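Local coordinates for complement factor H (Mus musculus, PDB 2YBY), which probably restrains complement activation on host surfaces as a soluble regulator of innate immunity, built of sushi repeats of which two are present, at residues P8-G13 and E62-R67; R14-E19 and S34-N39. The protein carries 1 engineered substitution. All coordinates share one frame; numbering follows the deposited sequence.

Contact 1. Residues P8-G13 and E62-R67; sequences PQFKYG and EVPCVR
The loop carrying F10 and Y12 runs past P64 and C65 without any direct backbone hydrogen bond between the two segments, the CA atoms of Y12 and C65 coming to 5.8 Å. In place of such a bond, one water bridges the two segments: it donates to K11 O at 2.7 Å and accepts from C65 N at 3.0 Å. The side chains meet mainly through the pyrrolidine of P64, which lies across one face of the F10 ring. P64 CG makes a CH-pi contact 3.8 Å from the F10 ring centroid, 17° off the normal, while P64 CB reaches over the CD2 and CE2 side of the ring. F10 takes a first torsion of 47°, placing CG between its own N and carbonyl carbon, which turns one ring face onto the pyrrolidine. C65 SG comes instead to the edge of that ring, 3.9 Å from F10 CE2, a sulfur-aromatic contact. The same sulfur, C65 SG, lies 3.4 Å from Y12 O and also packs against G13 CA. Next to it, Y12 CB meets C65 CB at 3.9 Å. The sulfur is disulfide-bonded to C37 of strand 32-37. L52 of strand 50-55 touches both F10 and P64, and Y35 of strand 32-37 meets the F10 ring edge-to-face, so F10 and P64 pack against the sheet of strands 13-15, 32-37 and 50-55, just ahead of strand 66-71.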
loop_
_atom_site.group_PDB
_atom_site.type_symbol
_atom_site.label_atom_id
_atom_site.label_comp_id
_atom_site.label_asym_id
_atom_site.label_seq_id
_atom_site.Cartn_x
_atom_site.Cartn_y
_atom_site.Cartn_z
ATOM N N PRO A 8 -6.836 4.163 17.192
ATOM C CA PRO A 8 -6.633 4.585 15.801
ATOM C C PRO A 8 -7.707 4.110 14.849
ATOM O O PRO A 8 -7.933 2.893 14.721
ATOM C CB PRO A 8 -5.276 3.977 15.451
ATOM C CG PRO A 8 -5.177 2.771 16.255
ATOM C CD PRO A 8 -5.971 3.013 17.526
ATOM N N GLN A 9 -8.374 5.068 14.180
ATOM C CA GLN A 9 -9.394 4.767 13.162
ATOM C C GLN A 9 -9.003 5.464 11.869
ATOM O O GLN A 9 -8.786 6.662 11.881
ATOM C CB GLN A 9 -10.755 5.212 13.617
ATOM C CG GLN A 9 -11.118 4.542 14.925
ATOM C CD GLN A 9 -12.546 4.782 15.317
ATOM O OE1 GLN A 9 -13.451 4.090 14.861
ATOM N NE2 GLN A 9 -12.766 5.772 16.162
ATOM N N PHE A 10 -8.830 4.706 10.769
ATOM C CA PHE A 10 -8.321 5.257 9.512
ATOM C C PHE A 10 -9.022 4.600 8.324
ATOM O O PHE A 10 -9.728 3.624 8.534
ATOM C CB PHE A 10 -6.800 5.030 9.429
ATOM C CG PHE A 10 -6.318 3.638 9.775
ATOM C CD1 PHE A 10 -6.067 3.274 11.100
ATOM C CD2 PHE A 10 -6.201 2.668 8.801
ATOM C CE1 PHE A 10 -5.602 1.994 11.409
ATOM C CE2 PHE A 10 -5.791 1.373 9.121
ATOM C CZ PHE A 10 -5.502 1.042 10.427
ATOM N N LYS A 11 -8.892 5.159 7.112
ATOM C CA LYS A 11 -9.564 4.591 5.950
ATOM C C LYS A 11 -8.873 3.378 5.398
ATOM O O LYS A 11 -7.649 3.238 5.481
ATOM C CB LYS A 11 -9.699 5.618 4.805
ATOM C CG LYS A 11 -10.615 6.784 5.123
ATOM C CD LYS A 11 -11.062 7.517 3.851
ATOM C CE LYS A 11 -12.359 6.998 3.287
ATOM N NZ LYS A 11 -12.773 7.782 2.095
ATOM N N TYR A 12 -9.661 2.522 4.783
ATOM C CA TYR A 12 -9.241 1.365 4.052
ATOM C C TYR A 12 -8.482 0.290 4.821
ATOM O O TYR A 12 -7.752 -0.499 4.226
ATOM C CB TYR A 12 -8.447 1.790 2.823
ATOM C CG TYR A 12 -9.091 2.911 2.041
ATOM C CD1 TYR A 12 -10.380 2.785 1.537
ATOM C CD2 TYR A 12 -8.405 4.089 1.788
ATOM C CE1 TYR A 12 -10.956 3.797 0.769
ATOM C CE2 TYR A 12 -8.973 5.111 1.032
ATOM C CZ TYR A 12 -10.265 4.976 0.556
ATOM O OH TYR A 12 -10.848 5.973 -0.200
ATOM N N GLY A 13 -8.715 0.217 6.105
ATOM C CA GLY A 13 -8.138 -0.826 6.921
ATOM C C GLY A 13 -8.440 -0.635 8.389
ATOM O O GLY A 13 -9.112 0.326 8.800
ATOM N N GLU A 62 0.757 8.133 8.742
ATOM C CA GLU A 62 -0.375 9.059 8.781
ATOM C C GLU A 62 -1.534 8.477 8.015
ATOM O O GLU A 62 -2.700 8.717 8.375
ATOM C CB GLU A 62 -0.033 10.403 8.130
ATOM C CG GLU A 62 1.039 11.195 8.825
ATOM C CD GLU A 62 1.230 12.551 8.164
ATOM O OE1 GLU A 62 1.091 12.661 6.921
ATOM O OE2 GLU A 62 1.530 13.507 8.907
ATOM N N VAL A 63 -1.230 7.815 6.886
ATOM C CA VAL A 63 -2.208 7.171 6.010
ATOM C C VAL A 63 -1.764 5.679 5.979
ATOM O O VAL A 63 -0.937 5.257 5.187
ATOM C CB VAL A 63 -2.278 7.841 4.610
ATOM C CG1 VAL A 63 -3.332 7.173 3.731
ATOM C CG2 VAL A 63 -2.558 9.341 4.739
ATOM N N PRO A 64 -2.320 4.858 6.871
ATOM C CA PRO A 64 -1.783 3.502 7.018
ATOM C C PRO A 64 -2.008 2.577 5.837
ATOM O O PRO A 64 -1.257 1.612 5.672
ATOM C CB PRO A 64 -2.507 3.004 8.268
ATOM C CG PRO A 64 -2.791 4.241 9.049
ATOM C CD PRO A 64 -3.215 5.192 7.994
ATOM N N CYS A 65 -3.115 2.802 5.124
ATOM C CA CYS A 65 -3.502 1.982 3.995
ATOM C C CYS A 65 -3.601 2.864 2.769
ATOM O O CYS A 65 -4.323 3.877 2.769
ATOM C CB CYS A 65 -4.812 1.284 4.275
ATOM S SG CYS A 65 -4.697 0.047 5.586
ATOM N N VAL A 66 -2.853 2.475 1.743
ATOM C CA VAL A 66 -2.775 3.178 0.455
ATOM C C VAL A 66 -3.125 2.210 -0.681
ATOM O O VAL A 66 -3.165 0.989 -0.490
ATOM C CB VAL A 66 -1.369 3.809 0.240
ATOM C CG1 VAL A 66 -1.057 4.852 1.315
ATOM C CG2 VAL A 66 -0.274 2.756 0.206
ATOM N N ARG A 67 -3.378 2.746 -1.882
ATOM C CA ARG A 67 -3.665 1.873 -3.014
ATOM C C ARG A 67 -2.535 0.849 -3.273
ATOM O O ARG A 67 -1.352 1.185 -3.194
ATOM C CB ARG A 67 -3.929 2.690 -4.299
ATOM C CG ARG A 67 -4.299 1.870 -5.534
ATOM C CD ARG A 67 -5.539 1.053 -5.408
ATOM N NE ARG A 67 -6.761 1.851 -5.332
ATOM C CZ ARG A 67 -7.964 1.370 -5.008
ATOM N NH1 ARG A 67 -8.111 0.090 -4.672
ATOM N NH2 ARG A 67 -9.025 2.170 -4.990
HETATM O O HOH W 1 -5.454 4.704 5.219
#

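Contact 2. Residues R14-E19 and S34-N39; sequences RLYYEE and SYKCDN
R14 and K36 form an antiparallel hydrogen-bonded pair in which each backbone N-H reaches the other's carbonyl: R14 N to K36 O at 3.0 Å and K36 N to R14 O at 3.1 Å. Just past the strand end, Y16 N donates to S34 O at 3.1 Å. S34 O also accepts a hydrogen bond from a water that donates to Y16 O as well, so two donors satisfy it. The charged end of R14 is bound as well. R14 NH2 forms a salt bridge with D38 OD1 at 2.7 Å, meeting the syn lone pair of that oxygen; the guanidinium and carboxylate planes lie only 12° apart, although OD1 sits 20° out of the guanidinium plane. Two waters complete the pairing, one accepting from R14 NE and donating to D38 OD1, the other accepting from R14 NH2 and donating to D38 OD2. Both carboxylate oxygens and two guanidinium nitrogens thus have partners, which should hold the R14 group against turning. With K36 chi1 at 61°, the lysine chain runs straight out over the Y16 ring, and K36 CG makes a CH-pi contact over one face, 4.3 Å from the Y16 centroid. L15 CD2 packs on Y35 CB, while Y35 OH is probably hydrogen-bonded to P64 O. Strands 13-15 and 32-37 pair here as neighbours in the small antiparallel sheet of a sushi (SCR) repeat, a compact fold tied by two disulfides.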
loop_
_atom_site.group_PDB
_atom_site.type_symbol
_atom_site.label_atom_id
_atom_site.label_comp_id
_atom_site.label_asym_id
_atom_site.label_seq_id
_atom_site.Cartn_x
_atom_site.Cartn_y
_atom_site.Cartn_z
ATOM N N ARG A 14 -7.875 -1.563 9.171
ATOM C CA ARG A 14 -8.103 -1.557 10.619
ATOM C C ARG A 14 -7.092 -2.361 11.379
ATOM O O ARG A 14 -6.500 -3.278 10.853
ATOM C CB ARG A 14 -9.497 -2.149 10.937
ATOM C CG ARG A 14 -9.637 -3.522 10.290
ATOM C CD ARG A 14 -10.993 -3.803 9.717
ATOM N NE ARG A 14 -11.195 -3.237 8.376
ATOM C CZ ARG A 14 -11.788 -2.073 8.085
ATOM N NH1 ARG A 14 -12.240 -1.280 9.055
ATOM N NH2 ARG A 14 -11.923 -1.690 6.821
ATOM N N LEU A 15 -6.950 -2.066 12.656
ATOM C CA LEU A 15 -6.172 -2.917 13.537
ATOM C C LEU A 15 -6.788 -4.315 13.585
ATOM O O LEU A 15 -8.028 -4.488 13.530
ATOM C CB LEU A 15 -6.232 -2.395 14.994
ATOM C CG LEU A 15 -5.607 -1.050 15.325
ATOM C CD1 LEU A 15 -5.352 -0.915 16.826
ATOM C CD2 LEU A 15 -4.373 -0.806 14.575
ATOM N N TYR A 16 -5.926 -5.318 13.780
ATOM C CA TYR A 16 -6.386 -6.644 14.124
ATOM C C TYR A 16 -6.855 -6.546 15.591
ATOM O O TYR A 16 -6.390 -5.692 16.347
ATOM C CB TYR A 16 -5.270 -7.679 14.060
ATOM C CG TYR A 16 -4.879 -8.117 12.665
ATOM C CD1 TYR A 16 -5.485 -9.212 12.059
ATOM C CD2 TYR A 16 -3.839 -7.496 11.986
ATOM C CE1 TYR A 16 -5.119 -9.623 10.780
ATOM C CE2 TYR A 16 -3.428 -7.934 10.733
ATOM C CZ TYR A 16 -4.039 -9.026 10.151
ATOM O OH TYR A 16 -3.616 -9.427 8.897
ATOM N N TYR A 17 -7.798 -7.401 15.984
ATOM C CA TYR A 17 -8.259 -7.447 17.390
ATOM C C TYR A 17 -8.803 -6.136 17.907
ATOM O O TYR A 17 -8.622 -5.799 19.079
ATOM C CB TYR A 17 -7.114 -7.895 18.298
ATOM C CG TYR A 17 -6.560 -9.204 17.827
ATOM C CD1 TYR A 17 -7.377 -10.315 17.702
ATOM C CD2 TYR A 17 -5.220 -9.339 17.500
ATOM C CE1 TYR A 17 -6.882 -11.523 17.230
ATOM C CE2 TYR A 17 -4.705 -10.551 17.057
ATOM C CZ TYR A 17 -5.542 -11.641 16.915
ATOM O OH TYR A 17 -5.062 -12.844 16.466
ATOM N N GLU A 18 -9.471 -5.415 17.047
ATOM C CA GLU A 18 -10.047 -4.113 17.368
ATOM C C GLU A 18 -10.879 -4.169 18.693
ATOM O O GLU A 18 -10.743 -3.285 19.548
ATOM C CB GLU A 18 -10.917 -3.663 16.183
ATOM C CG GLU A 18 -10.597 -2.279 15.683
ATOM C CD GLU A 18 -11.502 -1.739 14.586
ATOM O OE1 GLU A 18 -12.409 -2.478 14.138
ATOM O OE2 GLU A 18 -11.267 -0.592 14.132
ATOM N N GLU A 19 -11.664 -5.285 18.921
ATOM C CA GLU A 19 -12.562 -5.366 20.121
ATOM C C GLU A 19 -11.827 -5.743 21.437
ATOM O O GLU A 19 -12.225 -5.233 22.469
ATOM C CB GLU A 19 -13.811 -6.229 19.887
ATOM C CG GLU A 19 -14.433 -6.738 18.600
ATOM C CD GLU A 19 -13.688 -7.116 17.328
ATOM O OE1 GLU A 19 -12.627 -7.748 17.389
ATOM O OE2 GLU A 19 -14.152 -6.768 16.236
ATOM N N SER A 34 -0.579 -4.482 15.165
ATOM C CA SER A 34 -0.671 -4.983 13.815
ATOM C C SER A 34 -1.973 -4.529 13.181
ATOM O O SER A 34 -2.999 -4.419 13.867
ATOM C CB SER A 34 -0.573 -6.511 13.830
ATOM O OG SER A 34 -1.598 -7.081 14.617
ATOM N N TYR A 35 -1.955 -4.278 11.866
ATOM C CA TYR A 35 -3.144 -3.883 11.131
ATOM C C TYR A 35 -3.101 -4.455 9.741
ATOM O O TYR A 35 -2.043 -4.856 9.250
ATOM C CB TYR A 35 -3.331 -2.349 11.093
ATOM C CG TYR A 35 -2.386 -1.614 10.166
ATOM C CD1 TYR A 35 -1.146 -1.195 10.604
ATOM C CD2 TYR A 35 -2.759 -1.300 8.860
ATOM C CE1 TYR A 35 -0.284 -0.481 9.770
ATOM C CE2 TYR A 35 -1.890 -0.632 8.002
ATOM C CZ TYR A 35 -0.662 -0.191 8.474
ATOM O OH TYR A 35 0.211 0.520 7.681
ATOM N N LYS A 36 -4.241 -4.461 9.103
ATOM C CA LYS A 36 -4.374 -4.951 7.735
ATOM C C LYS A 36 -5.202 -3.944 6.956
ATOM O O LYS A 36 -5.824 -3.047 7.545
ATOM C CB LYS A 36 -5.030 -6.347 7.721
ATOM C CG LYS A 36 -6.428 -6.348 8.301
ATOM C CD LYS A 36 -7.106 -7.718 8.253
ATOM C CE LYS A 36 -8.482 -7.670 8.887
ATOM N NZ LYS A 36 -9.265 -8.906 8.615
ATOM N N CYS A 37 -5.171 -4.064 5.652
ATOM C CA CYS A 37 -5.899 -3.172 4.772
ATOM C C CYS A 37 -6.959 -3.926 3.996
ATOM O O CYS A 37 -6.828 -5.108 3.717
ATOM C CB CYS A 37 -4.944 -2.448 3.833
ATOM S SG CYS A 37 -3.664 -1.500 4.683
ATOM N N ASP A 38 -7.950 -3.169 3.514
ATOM C CA ASP A 38 -9.008 -3.700 2.668
ATOM C C ASP A 38 -8.431 -4.251 1.347
ATOM O O ASP A 38 -7.404 -3.775 0.872
ATOM C CB ASP A 38 -9.985 -2.577 2.280
ATOM C CG ASP A 38 -10.701 -1.870 3.415
ATOM O OD1 ASP A 38 -10.496 -2.254 4.578
ATOM O OD2 ASP A 38 -11.426 -0.908 3.138
ATOM N N ASN A 39 -9.152 -5.159 0.702
ATOM C CA ASN A 39 -8.767 -5.637 -0.619
ATOM C C ASN A 39 -8.571 -4.455 -1.549
ATOM O O ASN A 39 -9.417 -3.553 -1.603
ATOM C CB ASN A 39 -9.877 -6.524 -1.200
ATOM C CG ASN A 39 -10.095 -7.787 -0.396
ATOM O OD1 ASN A 39 -9.181 -8.271 0.302
ATOM N ND2 ASN A 39 -11.326 -8.313 -0.404
HETATM O O HOH W 2 -13.229 0.236 4.597
HETATM O O HOH W 3 -9.479 -4.290 6.271
HETATM O O HOH W 4 -3.722 -5.041 16.444
#

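How the contacts relate
From the N terminus, the chain passes through 8-13 and straight on into 14-19, so contacts 1 and 2 begin on adjoining segments. Contact 2 closes the shorter loop, which includes helix 18-21 and returns along strand 32-37. Contact 1 closes only when the chain reaches 62-67, beyond strand 50-55, and the smaller loop therefore lies wholly within the larger. The two are joined directly by the C37-C65 disulfide and by the probable Y35-P64 bond. Together they tie the entry and exit of the first sushi repeat to its central strand, close to where strand 66-71 leads toward the second repeat.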